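Coenzyme A transferase (Yersinia pestis, PDB 3QLI) probably transfers coenzyme A between carboxylic acids, as an acetate CoA-transferase of the acetyl-CoA hydrolase/transferase family. Local coordinates at residues E31-I36 / P52-A57; F75-I80 / T102-A107; V121-S126 / S358-Q363. One frame throughout, in Å; residues are numbered along the deposited sequence.

Interaction 1: E31-I36 / P52-A57; sequences EAVSSI and PALLKA
The flat groups met here are backbone peptides, and Val33 reaches two of them. Its CG2 lies over one face of the Ala57 carbonyl, 3.8 Å from Ala57 C, while CG1 comes up to the carbonyl oxygen of the preceding turn, with Val33 CG1 3.7 Å from Leu54 O. A chi1 of -54° sets CG1 opposite the carbonyl carbon of Val33 and CG2 between that carbon and the backbone N, turning both methyls to the helix. The side chain thus rests its methyls on carbonyl groups one turn apart, a job suited to a beta-branched residue. Ala57 CB, a lone methyl, touches Val33 CG2 at 3.8 Å and lets the segments come this near. Leu54 sends CD2 between its neighbours, 3.9 Å from Ala32 CB and 4.0 Å from Val33 CG1.

Beneath, Met145 and Ile177 of the parallel sheet continue the apolar layer, so helix 52-63 and the end of helix 29-32 lie on one face of it. Several backbone polar groups bond outside the segments: Arg61 to the oxygens of Val33 and Ile36, Glu179 to the amides of Ala53 and Leu54. No hydrogen bond spans the segments, implying adhesion by shape and exclusion of water.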
ATOM      1  N   GLU A  31       2.870  21.419  38.166  1.00 16.88           N
ATOM      2  CA  GLU A  31       3.655  22.517  37.611  1.00 19.60           C
ATOM      3  C   GLU A  31       4.138  22.195  36.196  1.00 20.18           C
ATOM      4  O   GLU A  31       4.154  23.064  35.332  1.00 19.79           O
ATOM      5  CB  GLU A  31       4.829  22.883  38.517  1.00 21.92           C
ATOM      6  CG  GLU A  31       4.384  23.355  39.896  1.00 32.76           C
ATOM      7  CD  GLU A  31       5.528  23.852  40.760  1.00 45.48           C
ATOM      8  OE1 GLU A  31       5.450  23.692  42.001  1.00 49.75           O
ATOM      9  OE2 GLU A  31       6.502  24.406  40.201  1.00 51.59           O
ATOM     10  N   ALA A  32       4.518  20.943  35.960  1.00 19.86           N
ATOM     11  CA  ALA A  32       5.002  20.545  34.634  1.00 19.76           C
ATOM     12  C   ALA A  32       4.004  20.829  33.510  1.00 18.14           C
ATOM     13  O   ALA A  32       4.399  21.269  32.429  1.00 20.37           O
ATOM     14  CB  ALA A  32       5.395  19.068  34.625  1.00 17.80           C
ATOM     15  N   VAL A  33       2.722  20.552  33.742  1.00 17.18           N
ATOM     16  CA  VAL A  33       1.729  20.684  32.670  1.00 15.63           C
ATOM     17  C   VAL A  33       1.052  22.059  32.678  1.00 20.23           C
ATOM     18  O   VAL A  33       0.157  22.338  31.864  1.00 17.17           O
ATOM     19  CB  VAL A  33       0.663  19.559  32.715  1.00 16.89           C
ATOM     20  CG1 VAL A  33       1.322  18.177  32.705  1.00 16.60           C
ATOM     21  CG2 VAL A  33      -0.248  19.703  33.939  1.00 17.25           C
ATOM     22  N   SER A  34       1.506  22.932  33.571  1.00 18.69           N
ATOM     23  CA  SER A  34       0.807  24.197  33.795  1.00 18.90           C
ATOM     24  C   SER A  34       0.997  25.207  32.669  1.00 22.54           C
ATOM     25  O   SER A  34       0.193  26.128  32.516  1.00 23.49           O
ATOM     26  CB  SER A  34       1.234  24.826  35.122  1.00 21.17           C
ATOM     27  OG  SER A  34       2.560  25.317  35.039  1.00 24.99           O
ATOM     28  N   SER A  35       2.055  25.053  31.877  1.00 18.34           N
ATOM     29  CA  SER A  35       2.338  26.060  30.854  1.00 18.01           C
ATOM     30  C   SER A  35       1.941  25.641  29.449  1.00 18.59           C
ATOM     31  O   SER A  35       2.174  26.384  28.505  1.00 19.11           O
ATOM     32  CB  SER A  35       3.805  26.481  30.883  1.00 20.43           C
ATOM     33  OG  SER A  35       4.631  25.371  30.576  1.00 25.24           O
ATOM     34  N   ILE A  36       1.336  24.464  29.314  1.00 16.32           N
ATOM     35  CA  ILE A  36       0.811  24.011  28.037  1.00 17.03           C
ATOM     36  C   ILE A  36      -0.276  24.988  27.591  1.00 20.20           C
ATOM     37  O   ILE A  36      -1.207  25.265  28.346  1.00 19.43           O
ATOM     38  CB  ILE A  36       0.214  22.583  28.148  1.00 17.87           C
ATOM     39  CG1 ILE A  36       1.313  21.560  28.493  1.00 14.94           C
ATOM     40  CG2 ILE A  36      -0.484  22.195  26.846  1.00 14.69           C
ATOM     41  CD1 ILE A  36       0.780  20.179  28.863  1.00 15.99           C
ATOM     42  N   PRO A  52       1.379   8.369  33.499  1.00 15.47           N
ATOM     43  CA  PRO A  52       0.189   8.498  34.355  1.00 17.55           C
ATOM     44  C   PRO A  52       0.146   9.741  35.229  1.00 16.36           C
ATOM     45  O   PRO A  52      -0.933  10.299  35.390  1.00 17.13           O
ATOM     46  CB  PRO A  52       0.234   7.235  35.235  1.00 18.89           C
ATOM     47  CG  PRO A  52       1.670   6.751  35.148  1.00 17.46           C
ATOM     48  CD  PRO A  52       2.084   7.094  33.737  1.00 16.41           C
ATOM     49  N   ALA A  53       1.267  10.173  35.786  1.00 15.00           N
ATOM     50  CA  ALA A  53       1.222  11.336  36.670  1.00 17.80           C
ATOM     51  C   ALA A  53       1.000  12.628  35.882  1.00 17.95           C
ATOM     52  O   ALA A  53       0.237  13.513  36.301  1.00 16.00           O
ATOM     53  CB  ALA A  53       2.487  11.420  37.528  1.00 19.51           C
ATOM     54  N   LEU A  54       1.658  12.729  34.732  1.00 15.85           N
ATOM     55  CA  LEU A  54       1.503  13.893  33.858  1.00 15.63           C
ATOM     56  C   LEU A  54       0.089  13.937  33.295  1.00 13.80           C
ATOM     57  O   LEU A  54      -0.520  15.001  33.229  1.00 16.77           O
ATOM     58  CB  LEU A  54       2.534  13.870  32.713  1.00 13.19           C
ATOM     59  CG  LEU A  54       3.989  14.107  33.133  1.00 13.05           C
ATOM     60  CD1 LEU A  54       4.956  13.899  31.952  1.00 13.90           C
ATOM     61  CD2 LEU A  54       4.173  15.512  33.727  1.00 15.69           C
ATOM     62  N   LEU A  55      -0.438  12.791  32.892  1.00 13.98           N
ATOM     63  CA  LEU A  55      -1.785  12.758  32.324  1.00 15.38           C
ATOM     64  C   LEU A  55      -2.863  13.035  33.380  1.00 19.17           C
ATOM     65  O   LEU A  55      -3.876  13.675  33.088  1.00 16.20           O
ATOM     66  CB  LEU A  55      -2.048  11.433  31.611  1.00 13.23           C
ATOM     67  CG  LEU A  55      -1.194  11.265  30.345  1.00 14.81           C
ATOM     68  CD1 LEU A  55      -1.459   9.904  29.723  1.00 14.70           C
ATOM     69  CD2 LEU A  55      -1.447  12.381  29.326  1.00 16.66           C
ATOM     70  N   LYS A  56      -2.646  12.561  34.604  1.00 19.09           N
ATOM     71  CA  LYS A  56      -3.582  12.906  35.675  1.00 19.02           C
ATOM     72  C   LYS A  56      -3.574  14.413  35.917  1.00 18.62           C
ATOM     73  O   LYS A  56      -4.637  15.039  36.055  1.00 20.35           O
ATOM     74  CB  LYS A  56      -3.251  12.152  36.967  1.00 21.46           C
ATOM     75  CG  LYS A  56      -4.144  12.538  38.145  1.00 22.29           C
ATOM     76  CD  LYS A  56      -3.755  11.760  39.396  1.00 32.24           C
ATOM     77  CE  LYS A  56      -4.544  12.237  40.606  1.00 41.12           C
ATOM     78  NZ  LYS A  56      -5.905  11.640  40.643  1.00 43.94           N
ATOM     79  N   ALA A  57      -2.382  15.005  35.963  1.00 14.71           N
ATOM     80  CA  ALA A  57      -2.264  16.439  36.217  1.00 17.69           C
ATOM     81  C   ALA A  57      -2.890  17.276  35.082  1.00 19.29           C
ATOM     82  O   ALA A  57      -3.521  18.311  35.315  1.00 15.87           O
ATOM     83  CB  ALA A  57      -0.797  16.826  36.435  1.00 16.42           C
TER

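Interaction 2: F75-I80 / T102-A107; sequences FETAKI and TAVERA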
ATOM      1  N   PHE A  75      -1.397   7.304  19.399  1.00 16.76           N
ATOM      2  CA  PHE A  75      -1.626   5.935  18.934  1.00 17.68           C
ATOM      3  C   PHE A  75      -1.594   4.963  20.118  1.00 18.30           C
ATOM      4  O   PHE A  75      -0.975   5.249  21.140  1.00 20.10           O
ATOM      5  CB  PHE A  75      -0.487   5.494  18.009  1.00 16.40           C
ATOM      6  CG  PHE A  75      -0.529   6.082  16.631  1.00 16.46           C
ATOM      7  CD1 PHE A  75      -1.118   5.392  15.587  1.00 17.67           C
ATOM      8  CD2 PHE A  75       0.071   7.301  16.367  1.00 16.20           C
ATOM      9  CE1 PHE A  75      -1.136   5.920  14.314  1.00 17.77           C
ATOM     10  CE2 PHE A  75       0.054   7.834  15.094  1.00 16.82           C
ATOM     11  CZ  PHE A  75      -0.549   7.142  14.066  1.00 14.85           C
ATOM     12  N   GLU A  76      -2.235   3.804  19.969  1.00 17.28           N
ATOM     13  CA  GLU A  76      -2.205   2.763  21.004  1.00 18.94           C
ATOM     14  C   GLU A  76      -2.594   3.150  22.436  1.00 18.55           C
ATOM     15  O   GLU A  76      -1.769   3.100  23.344  1.00 15.52           O
ATOM     16  CB  GLU A  76      -0.859   2.035  20.997  1.00 16.83           C
ATOM     17  CG  GLU A  76      -0.940   0.586  21.455  1.00 18.38           C
ATOM     18  CD  GLU A  76      -1.924  -0.237  20.644  1.00 27.10           C
ATOM     19  OE1 GLU A  76      -2.096   0.044  19.440  1.00 28.12           O
ATOM     20  OE2 GLU A  76      -2.526  -1.171  21.211  1.00 35.25           O
ATOM     21  N   THR A  77      -3.847   3.552  22.620  1.00 19.05           N
ATOM     22  CA  THR A  77      -4.359   3.970  23.923  1.00 18.76           C
ATOM     23  C   THR A  77      -4.328   2.891  25.009  1.00 17.35           C
ATOM     24  O   THR A  77      -4.507   1.707  24.741  1.00 17.86           O
ATOM     25  CB  THR A  77      -5.820   4.447  23.808  1.00 18.07           C
ATOM     26  OG1 THR A  77      -6.044   5.006  22.509  1.00 19.26           O
ATOM     27  CG2 THR A  77      -6.128   5.487  24.871  1.00 20.72           C
ATOM     28  N   ALA A  78      -4.097   3.334  26.242  1.00 17.55           N
ATOM     29  CA  ALA A  78      -4.043   2.467  27.413  1.00 18.64           C
ATOM     30  C   ALA A  78      -4.975   3.027  28.486  1.00 17.31           C
ATOM     31  O   ALA A  78      -5.338   4.201  28.441  1.00 17.79           O
ATOM     32  CB  ALA A  78      -2.628   2.368  27.940  1.00 19.39           C
ATOM     33  N   LYS A  79      -5.274   2.215  29.487  1.00 19.02           N
ATOM     34  CA  LYS A  79      -6.200   2.600  30.538  1.00 21.07           C
ATOM     35  C   LYS A  79      -5.739   3.884  31.205  1.00 20.87           C
ATOM     36  O   LYS A  79      -6.563   4.670  31.670  1.00 23.08           O
ATOM     37  CB  LYS A  79      -6.327   1.485  31.578  1.00 24.41           C
ATOM     38  CG  LYS A  79      -7.351   1.764  32.663  1.00 30.49           C
ATOM     39  CD  LYS A  79      -7.630   0.522  33.494  1.00 35.42           C
ATOM     40  CE  LYS A  79      -8.525   0.844  34.680  1.00 37.06           C
ATOM     41  NZ  LYS A  79      -9.732   1.610  34.272  1.00 41.23           N
ATOM     42  N   ILE A  80      -4.434   4.110  31.250  1.00 18.26           N
ATOM     43  CA  ILE A  80      -3.943   5.321  31.879  1.00 20.42           C
ATOM     44  C   ILE A  80      -4.532   6.535  31.164  1.00 18.46           C
ATOM     45  O   ILE A  80      -5.013   7.460  31.812  1.00 20.81           O
ATOM     46  CB  ILE A  80      -2.411   5.408  31.757  1.00 16.44           C
ATOM     47  CG1 ILE A  80      -1.746   4.225  32.466  1.00 19.33           C
ATOM     48  CG2 ILE A  80      -1.902   6.733  32.299  1.00 16.99           C
ATOM     49  CD1 ILE A  80      -0.380   3.879  31.916  1.00 20.70           C
ATOM     50  N   THR A 102      -9.177   2.340  19.334  1.00 16.80           N
ATOM     51  CA  THR A 102      -9.142   1.137  20.159  1.00 22.24           C
ATOM     52  C   THR A 102     -10.393   1.024  21.032  1.00 22.85           C
ATOM     53  O   THR A 102     -11.322   1.815  20.904  1.00 21.22           O
ATOM     54  CB  THR A 102      -7.893   1.079  21.095  1.00 23.55           C
ATOM     55  OG1 THR A 102      -8.094   1.927  22.228  1.00 24.19           O
ATOM     56  CG2 THR A 102      -6.620   1.499  20.362  1.00 25.25           C
ATOM     57  N   ALA A 103     -10.406   0.040  21.926  1.00 20.01           N
ATOM     58  CA  ALA A 103     -11.542  -0.162  22.827  1.00 22.94           C
ATOM     59  C   ALA A 103     -11.941   1.135  23.537  1.00 20.86           C
ATOM     60  O   ALA A 103     -13.132   1.451  23.661  1.00 20.56           O
ATOM     61  CB  ALA A 103     -11.232  -1.262  23.854  1.00 24.37           C
ATOM     62  N   VAL A 104     -10.952   1.893  23.997  1.00 20.23           N
ATOM     63  CA  VAL A 104     -11.231   3.156  24.692  1.00 19.14           C
ATOM     64  C   VAL A 104     -12.017   4.145  23.816  1.00 19.05           C
ATOM     65  O   VAL A 104     -12.997   4.740  24.266  1.00 18.19           O
ATOM     66  CB  VAL A 104      -9.928   3.819  25.200  1.00 21.33           C
ATOM     67  CG1 VAL A 104     -10.212   5.202  25.771  1.00 21.36           C
ATOM     68  CG2 VAL A 104      -9.238   2.922  26.225  1.00 23.62           C
ATOM     69  N   GLU A 105     -11.588   4.325  22.570  1.00 16.81           N
ATOM     70  CA  GLU A 105     -12.268   5.240  21.656  1.00 17.14           C
ATOM     71  C   GLU A 105     -13.622   4.691  21.189  1.00 20.51           C
ATOM     72  O   GLU A 105     -14.569   5.445  20.987  1.00 19.18           O
ATOM     73  CB  GLU A 105     -11.392   5.553  20.437  1.00 16.92           C
ATOM     74  CG  GLU A 105     -10.177   6.396  20.738  1.00 16.34           C
ATOM     75  CD  GLU A 105      -9.050   5.603  21.381  1.00 20.12           C
ATOM     76  OE1 GLU A 105      -8.997   4.365  21.217  1.00 17.70           O
ATOM     77  OE2 GLU A 105      -8.202   6.231  22.050  1.00 18.87           O
ATOM     78  N   ARG A 106     -13.701   3.381  20.978  1.00 18.85           N
ATOM     79  CA  ARG A 106     -14.988   2.774  20.650  1.00 22.07           C
ATOM     80  C   ARG A 106     -16.038   3.110  21.717  1.00 20.16           C
ATOM     81  O   ARG A 106     -17.162   3.497  21.386  1.00 23.73           O
ATOM     82  CB  ARG A 106     -14.853   1.260  20.471  1.00 23.36           C
ATOM     83  CG  ARG A 106     -14.150   0.871  19.183  1.00 23.66           C
ATOM     84  CD  ARG A 106     -14.395  -0.597  18.813  1.00 23.98           C
ATOM     85  NE  ARG A 106     -13.806  -1.517  19.777  1.00 25.77           N
ATOM     86  CZ  ARG A 106     -12.563  -1.989  19.717  1.00 28.06           C
ATOM     87  NH1 ARG A 106     -11.745  -1.629  18.734  1.00 25.52           N
ATOM     88  NH2 ARG A 106     -12.136  -2.827  20.648  1.00 26.64           N
ATOM     89  N   ALA A 107     -15.669   2.979  22.990  1.00 18.31           N
ATOM     90  CA  ALA A 107     -16.577   3.337  24.088  1.00 21.55           C
ATOM     91  C   ALA A 107     -16.996   4.817  24.047  1.00 24.08           C
ATOM     92  O   ALA A 107     -18.168   5.157  24.218  1.00 24.77           O
ATOM     93  CB  ALA A 107     -15.948   2.994  25.440  1.00 26.14           C
TER
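Thr77, Thr102 and Val104 bury the most surface here, with Thr77 at the centre. Its hydroxyl donates to Glu105 across the gap, with Thr77 OG1 2.5 Å from Glu105 OE2 and using the syn lone pair of that oxygen. The Thr77 methyl rests against the valine, CG2 lying 4.2 Å from Val104 CB. Threonine suits the place because one branch bonds and the other packs; its chi1 of -30°, well off a staggered value, is probably a compromise between the hydrogen bond and the packing of the methyl.

Thr102 is the N-cap of helix 103-114 and forms a capping box with Glu105. The backbone Thr102 N gives a bond of 2.8 Å to Glu105 OE1, meeting it on the anti side and 25° out of the carboxylate plane, and Thr102 OG1 donates to the syn lone pair of that oxygen, also at 2.8 Å. A bend at chi2, 78°, folds the glutamate back over its own first turn so that it can serve both the cap and Thr77. Tyr74 OH bonds to OE2 as well, so four hydrogen bonds meet at this buried carboxylate and, with the helix start, would probably stabilise its negative charge.

Glu76, Ala103 and Arg106, all in these segments, bind CoA, which is absent from this chain. Thr77 and Thr102 follow the neighbouring parallel strands 70-74 and 94-98, so the contact joins two loops at the strands' C-terminal ends. One leads into helix 79-83, where Ile80 packs on helix 52-63, and the other into helix 103-114.

Interaction 3: V121-S126 / S358-Q363; sequences VNYVPS and SASGGQ
Ser360 OG and Ser126 OG both donate to one water, water 1, each lying 2.7 Å from its oxygen. The same water donates a hydrogen bond to Val124 O, also 2.7 Å away, so one water ties the two segments together through three bonds. Serine fits both positions: each has a short hydroxyl arm that can donate to it.

The same Ser360 OG also meets Tyr123, roughly at right angles to the bond to water 1. It lies at the edge of the Tyr123 ring, near its plane, beside the phenol oxygen, with Tyr123 OH and Ser360 OG only 2.4 Å apart; so short a separation is doubtful as it stands. Tyr123 has CG anti to the backbone N, chi1 176°, which extends the ring toward the 358-363 loop. One ring face carries the backbone nitrogen of Pro125 near its rim, and Tyr357 meets the ring edge-to-face.

The contact joins the regions of the N-terminal and C-terminal sequence families of the enzyme. Segment 358-360 is a 3-10 turn, closed by Gly361 N bonding to Ser358 O, and after two glycines the chain enters helix 363-372. Ser358 and Gln363 bind CoA, which is absent from this chain, consistent with the CoA-binding surface running close to the junction of the two regions.

Backbone contact is close too: Ser360 CA approaches Ser126 O at 3.3 Å in a CA-H...O contact, angle 138° at the hydrogen. The second subunit of the dimer packs against this loop, with its Arg406 on Tyr123 and its Leu424 on Pro125.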
ATOM      1  N   VAL A 121     -14.770  11.775  19.231  1.00 18.83           N
ATOM      2  CA  VAL A 121     -13.445  11.343  18.811  1.00 21.41           C
ATOM      3  C   VAL A 121     -13.213  11.827  17.388  1.00 20.69           C
ATOM      4  O   VAL A 121     -14.069  11.666  16.521  1.00 24.72           O
ATOM      5  CB  VAL A 121     -13.302   9.814  18.859  1.00 20.22           C
ATOM      6  CG1 VAL A 121     -12.014   9.356  18.152  1.00 16.27           C
ATOM      7  CG2 VAL A 121     -13.379   9.303  20.311  1.00 18.48           C
ATOM      8  N   ASN A 122     -12.064  12.447  17.151  1.00 17.34           N
ATOM      9  CA  ASN A 122     -11.756  12.932  15.819  1.00 18.34           C
ATOM     10  C   ASN A 122     -10.623  12.140  15.195  1.00 19.65           C
ATOM     11  O   ASN A 122      -9.455  12.514  15.292  1.00 18.52           O
ATOM     12  CB  ASN A 122     -11.415  14.418  15.843  1.00 20.85           C
ATOM     13  CG  ASN A 122     -12.038  15.167  14.684  1.00 30.24           C
ATOM     14  OD1 ASN A 122     -11.931  14.751  13.521  1.00 30.02           O
ATOM     15  ND2 ASN A 122     -12.731  16.252  14.994  1.00 34.16           N
ATOM     16  N   TYR A 123     -10.978  11.030  14.569  1.00 17.56           N
ATOM     17  CA  TYR A 123      -9.999  10.180  13.908  1.00 18.08           C
ATOM     18  C   TYR A 123      -9.177  10.956  12.881  1.00 16.22           C
ATOM     19  O   TYR A 123      -9.729  11.678  12.054  1.00 17.50           O
ATOM     20  CB  TYR A 123     -10.714   9.008  13.228  1.00 18.69           C
ATOM     21  CG  TYR A 123      -9.812   8.092  12.424  1.00 16.90           C
ATOM     22  CD1 TYR A 123      -8.832   7.321  13.043  1.00 18.65           C
ATOM     23  CD2 TYR A 123      -9.961   7.981  11.053  1.00 18.88           C
ATOM     24  CE1 TYR A 123      -8.005   6.478  12.304  1.00 16.68           C
ATOM     25  CE2 TYR A 123      -9.145   7.139  10.302  1.00 16.11           C
ATOM     26  CZ  TYR A 123      -8.177   6.391  10.934  1.00 21.05           C
ATOM     27  OH  TYR A 123      -7.380   5.555  10.186  1.00 22.21           O
ATOM     28  N   VAL A 124      -7.856  10.789  12.940  1.00 16.25           N
ATOM     29  CA  VAL A 124      -6.938  11.392  11.975  1.00 13.55           C
ATOM     30  C   VAL A 124      -6.382  10.267  11.111  1.00 18.24           C
ATOM     31  O   VAL A 124      -5.572   9.467  11.579  1.00 16.81           O
ATOM     32  CB  VAL A 124      -5.768  12.098  12.689  1.00 17.81           C
ATOM     33  CG1 VAL A 124      -4.810  12.738  11.672  1.00 17.42           C
ATOM     34  CG2 VAL A 124      -6.297  13.138  13.685  1.00 17.31           C
ATOM     35  N   PRO A 125      -6.837  10.174   9.853  1.00 17.53           N
ATOM     36  CA  PRO A 125      -6.362   9.042   9.047  1.00 17.13           C
ATOM     37  C   PRO A 125      -4.866   9.162   8.759  1.00 18.33           C
ATOM     38  O   PRO A 125      -4.379  10.259   8.461  1.00 17.64           O
ATOM     39  CB  PRO A 125      -7.172   9.167   7.746  1.00 17.77           C
ATOM     40  CG  PRO A 125      -8.387  10.030   8.122  1.00 18.30           C
ATOM     41  CD  PRO A 125      -7.841  10.992   9.143  1.00 16.74           C
ATOM     42  N   SER A 126      -4.142   8.051   8.845  1.00 18.95           N
ATOM     43  CA  SER A 126      -2.717   8.078   8.558  1.00 16.71           C
ATOM     44  C   SER A 126      -2.195   6.670   8.385  1.00 19.00           C
ATOM     45  O   SER A 126      -2.903   5.705   8.677  1.00 19.96           O
ATOM     46  CB  SER A 126      -1.948   8.745   9.702  1.00 21.81           C
ATOM     47  OG  SER A 126      -1.816   7.854  10.809  1.00 20.14           O
ATOM     48  N   SER A 358      -8.764   0.539  11.364  1.00 18.64           N
ATOM     49  CA  SER A 358      -7.616  -0.334  11.622  1.00 21.08           C
ATOM     50  C   SER A 358      -6.569  -0.283  10.505  1.00 19.04           C
ATOM     51  O   SER A 358      -5.439  -0.728  10.688  1.00 20.09           O
ATOM     52  CB  SER A 358      -8.050  -1.782  11.917  1.00 23.78           C
ATOM     53  OG  SER A 358      -8.656  -2.376  10.784  1.00 28.97           O
ATOM     54  N   ALA A 359      -6.930   0.290   9.361  1.00 16.65           N
ATOM     55  CA  ALA A 359      -5.991   0.388   8.242  1.00 20.12           C
ATOM     56  C   ALA A 359      -4.793   1.302   8.565  1.00 20.13           C
ATOM     57  O   ALA A 359      -3.778   1.308   7.858  1.00 17.74           O
ATOM     58  CB  ALA A 359      -6.718   0.855   6.987  1.00 18.64           C
ATOM     59  N   SER A 360      -4.918   2.066   9.643  1.00 19.20           N
ATOM     60  CA  SER A 360      -3.823   2.908  10.121  1.00 18.47           C
ATOM     61  C   SER A 360      -2.684   2.092  10.716  1.00 21.35           C
ATOM     62  O   SER A 360      -1.559   2.575  10.812  1.00 22.28           O
ATOM     63  CB  SER A 360      -4.341   3.886  11.172  1.00 21.19           C
ATOM     64  OG  SER A 360      -5.158   4.857  10.562  1.00 25.88           O
ATOM     65  N   GLY A 361      -2.976   0.861  11.138  1.00 17.61           N
ATOM     66  CA  GLY A 361      -1.968   0.026  11.772  1.00 19.27           C
ATOM     67  C   GLY A 361      -0.943  -0.505  10.779  1.00 18.57           C
ATOM     68  O   GLY A 361      -1.110  -0.361   9.573  1.00 18.38           O
ATOM     69  N   GLY A 362       0.114  -1.128  11.284  1.00 18.39           N
ATOM     70  CA  GLY A 362       1.202  -1.585  10.438  1.00 18.53           C
ATOM     71  C   GLY A 362       1.005  -2.930   9.765  1.00 20.78           C
ATOM     72  O   GLY A 362       1.919  -3.429   9.101  1.00 19.80           O
ATOM     73  N   GLN A 363      -0.168  -3.537   9.918  1.00 18.48           N
ATOM     74  CA  GLN A 363      -0.381  -4.857   9.317  1.00 21.69           C
ATOM     75  C   GLN A 363       0.048  -4.879   7.855  1.00 19.25           C
ATOM     76  O   GLN A 363       0.859  -5.715   7.454  1.00 15.00           O
ATOM     77  CB  GLN A 363      -1.834  -5.334   9.449  1.00 22.26           C
ATOM     78  CG  GLN A 363      -2.157  -6.551   8.555  1.00 26.37           C
ATOM     79  CD  GLN A 363      -3.463  -7.265   8.925  1.00 25.05           C
ATOM     80  OE1 GLN A 363      -4.284  -7.560   8.059  1.00 26.66           O
ATOM     81  NE2 GLN A 363      -3.648  -7.544  10.213  1.00 24.06           N
TER
HETATM   82  O   HOH W   1      -4.232   7.129  11.705  1.00 18.05           O

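Overall arrangement
The three contacts follow one another along the chain, each closing before the next opens. Interactions 1 and 2 lie within the N-terminal half of the enzyme; their centres are 20 Å apart, yet they touch where Ile80 CG2 meets Pro52 CA at 3.4 Å, so helix 52-63 links them. Interaction 3 lies closer to interaction 2, with centres 13 Å apart, and Phe75 CZ packs 3.6 Å from Ser126 OG. Interactions 1 and 3 do not touch, their nearest atoms being about 15 Å apart. The series thus runs from the helices covering the parallel sheet, through loops following strands 70-74 and 94-98, to the junction with the C-terminal half, near which several CoA-binding residues of interactions 2 and 3 lie.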